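Side-chain contact in uncharacterized protein (Bacillus thuringiensis serovar kurstaki, PDB 4XE7), which is a ParM-type bacterial actin-like protein that probably polymerises into cytoskeletal filaments to help segregate plasmid DNA: residues Ile391-Lys394 / Asn395-Glu398. Residues are numbered along the deposited sequence; the frame is centred on the assembly and turned at random.
Sequences ILPK and NIQE
With chi1 at 45°, Asn395 folds its carboxamide back between its own N and C atoms, and this brings OD1 alongside the ring of Pro393, 3.5 Å from CB. In Ile396, CG1 lies opposite the backbone N (chi1 -176°), and a bend at chi2 then brings CD1 to the Pro393 ring, 4.2 Å from CD; the same chi1 leaves CG2 beside Pro393 O at 3.6 Å. The side chains of Asn395 and Ile396 thus both rest against the one proline. The backbone from Pro393 to Ile396 forms a type I beta turn, closed by a hydrogen bond from Ile396 N to Pro393 O (3.1 Å). The bond is bent, 139° at the hydrogen, and the donor sits well above the carbonyl plane. In the actin-like fold this turn leads from the edge strand 390-391 of the five-stranded sheet towards helix 402-418. A shorter backbone bond, Glu398 N to Asn395 O at 2.7 Å, continues the winding into the 3-10 segment that includes Ile396 and Gln397. Leu392 reaches over from the strand side, its CD2 meeting Ile396 CB at 4.3 Å, and both side chains pack on Val374 of helix 372-376. Ile396 also touches Ile316 of helix 300-317. Asn395 ND2 makes a weak hydrogen bond to Ala208 O; the exposed, poorly ordered Lys394 chain touches Val221.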
ATOM      1  N   ILE A 391      -0.541 -10.890 -17.657  1.00 18.92           N
ATOM      2  CA  ILE A 391      -1.504 -10.851 -16.568  1.00 25.03           C
ATOM      3  C   ILE A 391      -1.763  -9.429 -16.089  1.00 23.64           C
ATOM      4  O   ILE A 391      -0.849  -8.731 -15.640  1.00 22.18           O
ATOM      5  CB  ILE A 391      -1.024 -11.689 -15.365  1.00 32.87           C
ATOM      6  CG1 ILE A 391      -0.712 -13.126 -15.799  1.00 36.15           C
ATOM      7  CG2 ILE A 391      -2.048 -11.654 -14.259  1.00 24.78           C
ATOM      8  CD1 ILE A 391      -1.863 -13.813 -16.493  1.00 45.30           C
ATOM      9  N   LEU A 392      -3.008  -8.999 -16.204  1.00 15.79           N
ATOM     10  CA  LEU A 392      -3.456  -7.756 -15.594  1.00 21.52           C
ATOM     11  C   LEU A 392      -4.416  -8.208 -14.505  1.00 26.30           C
ATOM     12  O   LEU A 392      -5.532  -8.600 -14.811  1.00 26.74           O
ATOM     13  CB  LEU A 392      -4.131  -6.840 -16.619  1.00 21.02           C
ATOM     14  CG  LEU A 392      -4.196  -5.334 -16.370  1.00 23.19           C
ATOM     15  CD1 LEU A 392      -4.732  -4.614 -17.607  1.00 23.22           C
ATOM     16  CD2 LEU A 392      -5.054  -5.027 -15.155  1.00 13.22           C
ATOM     17  N   PRO A 393      -3.963  -8.200 -13.241  1.00 21.97           N
ATOM     18  CA  PRO A 393      -4.711  -8.815 -12.131  1.00 33.71           C
ATOM     19  C   PRO A 393      -6.096  -8.202 -11.965  1.00 39.94           C
ATOM     20  O   PRO A 393      -6.230  -6.972 -12.038  1.00 27.48           O
ATOM     21  CB  PRO A 393      -3.835  -8.526 -10.884  1.00 18.03           C
ATOM     22  CG  PRO A 393      -2.460  -8.189 -11.429  1.00 23.39           C
ATOM     23  CD  PRO A 393      -2.721  -7.550 -12.792  1.00 24.57           C
ATOM     24  N   LYS A 394      -7.106  -9.045 -11.751  1.00 46.71           N
ATOM     25  CA  LYS A 394      -8.481  -8.574 -11.588  1.00 50.45           C
ATOM     26  C   LYS A 394      -8.600  -7.591 -10.428  1.00 40.04           C
ATOM     27  O   LYS A 394      -9.328  -6.602 -10.519  1.00 40.89           O
ATOM     28  CB  LYS A 394      -9.430  -9.755 -11.376  1.00 56.80           C
ATOM     29  CG  LYS A 394      -9.868 -10.434 -12.657  1.00 66.08           C
ATOM     30  CD  LYS A 394     -11.345 -10.208 -12.923  1.00 78.14           C
ATOM     31  CE  LYS A 394     -11.813 -10.960 -14.162  1.00 81.48           C
ATOM     32  NZ  LYS A 394     -12.580 -10.081 -15.090  1.00 81.13           N
ATOM     33  N   ASN A 395      -7.859  -7.871  -9.360  1.00 37.70           N
ATOM     34  CA  ASN A 395      -7.833  -7.058  -8.141  1.00 37.40           C
ATOM     35  C   ASN A 395      -6.701  -6.019  -8.108  1.00 33.19           C
ATOM     36  O   ASN A 395      -6.187  -5.662  -7.033  1.00 30.19           O
ATOM     37  CB  ASN A 395      -7.700  -7.984  -6.943  1.00 42.54           C
ATOM     38  CG  ASN A 395      -6.652  -9.043  -7.172  1.00 39.21           C
ATOM     39  OD1 ASN A 395      -5.865  -8.936  -8.110  1.00 47.71           O
ATOM     40  ND2 ASN A 395      -6.638 -10.078  -6.335  1.00 33.41           N
ATOM     41  N   ILE A 396      -6.326  -5.540  -9.291  1.00 27.27           N
ATOM     42  CA  ILE A 396      -5.294  -4.512  -9.469  1.00 23.98           C
ATOM     43  C   ILE A 396      -5.500  -3.309  -8.546  1.00 26.13           C
ATOM     44  O   ILE A 396      -4.543  -2.648  -8.139  1.00 17.75           O
ATOM     45  CB  ILE A 396      -5.265  -4.041 -10.949  1.00 29.31           C
ATOM     46  CG1 ILE A 396      -4.135  -3.054 -11.204  1.00 26.52           C
ATOM     47  CG2 ILE A 396      -6.618  -3.416 -11.340  1.00 33.39           C
ATOM     48  CD1 ILE A 396      -2.763  -3.669 -11.153  1.00 36.33           C
ATOM     49  N   GLN A 397      -6.753  -3.025  -8.193  1.00 32.55           N
ATOM     50  CA  GLN A 397      -7.047  -1.922  -7.285  1.00 31.99           C
ATOM     51  C   GLN A 397      -6.364  -2.108  -5.916  1.00 31.56           C
ATOM     52  O   GLN A 397      -6.111  -1.138  -5.196  1.00 27.72           O
ATOM     53  CB  GLN A 397      -8.568  -1.770  -7.109  1.00 44.33           C
ATOM     54  CG  GLN A 397      -9.327  -1.607  -8.427  1.00 51.05           C
ATOM     55  CD  GLN A 397     -10.803  -1.271  -8.234  1.00 56.88           C
ATOM     56  OE1 GLN A 397     -11.151  -0.239  -7.654  1.00 51.56           O
ATOM     57  NE2 GLN A 397     -11.677  -2.145  -8.728  1.00 59.20           N
ATOM     58  N   GLU A 398      -6.041  -3.353  -5.573  1.00 35.53           N
ATOM     59  CA  GLU A 398      -5.420  -3.637  -4.281  1.00 36.70           C
ATOM     60  C   GLU A 398      -3.897  -3.742  -4.367  1.00 30.66           C
ATOM     61  O   GLU A 398      -3.257  -4.281  -3.450  1.00 30.21           O
ATOM     62  CB  GLU A 398      -6.009  -4.923  -3.682  1.00 31.68           C
ATOM     63  CG  GLU A 398      -7.446  -4.753  -3.174  1.00 42.64           C
ATOM     64  CD  GLU A 398      -7.655  -3.447  -2.405  1.00 52.90           C
ATOM     65  OE1 GLU A 398      -6.900  -3.169  -1.441  1.00 51.61           O
ATOM     66  OE2 GLU A 398      -8.574  -2.686  -2.778  1.00 58.43           O
TER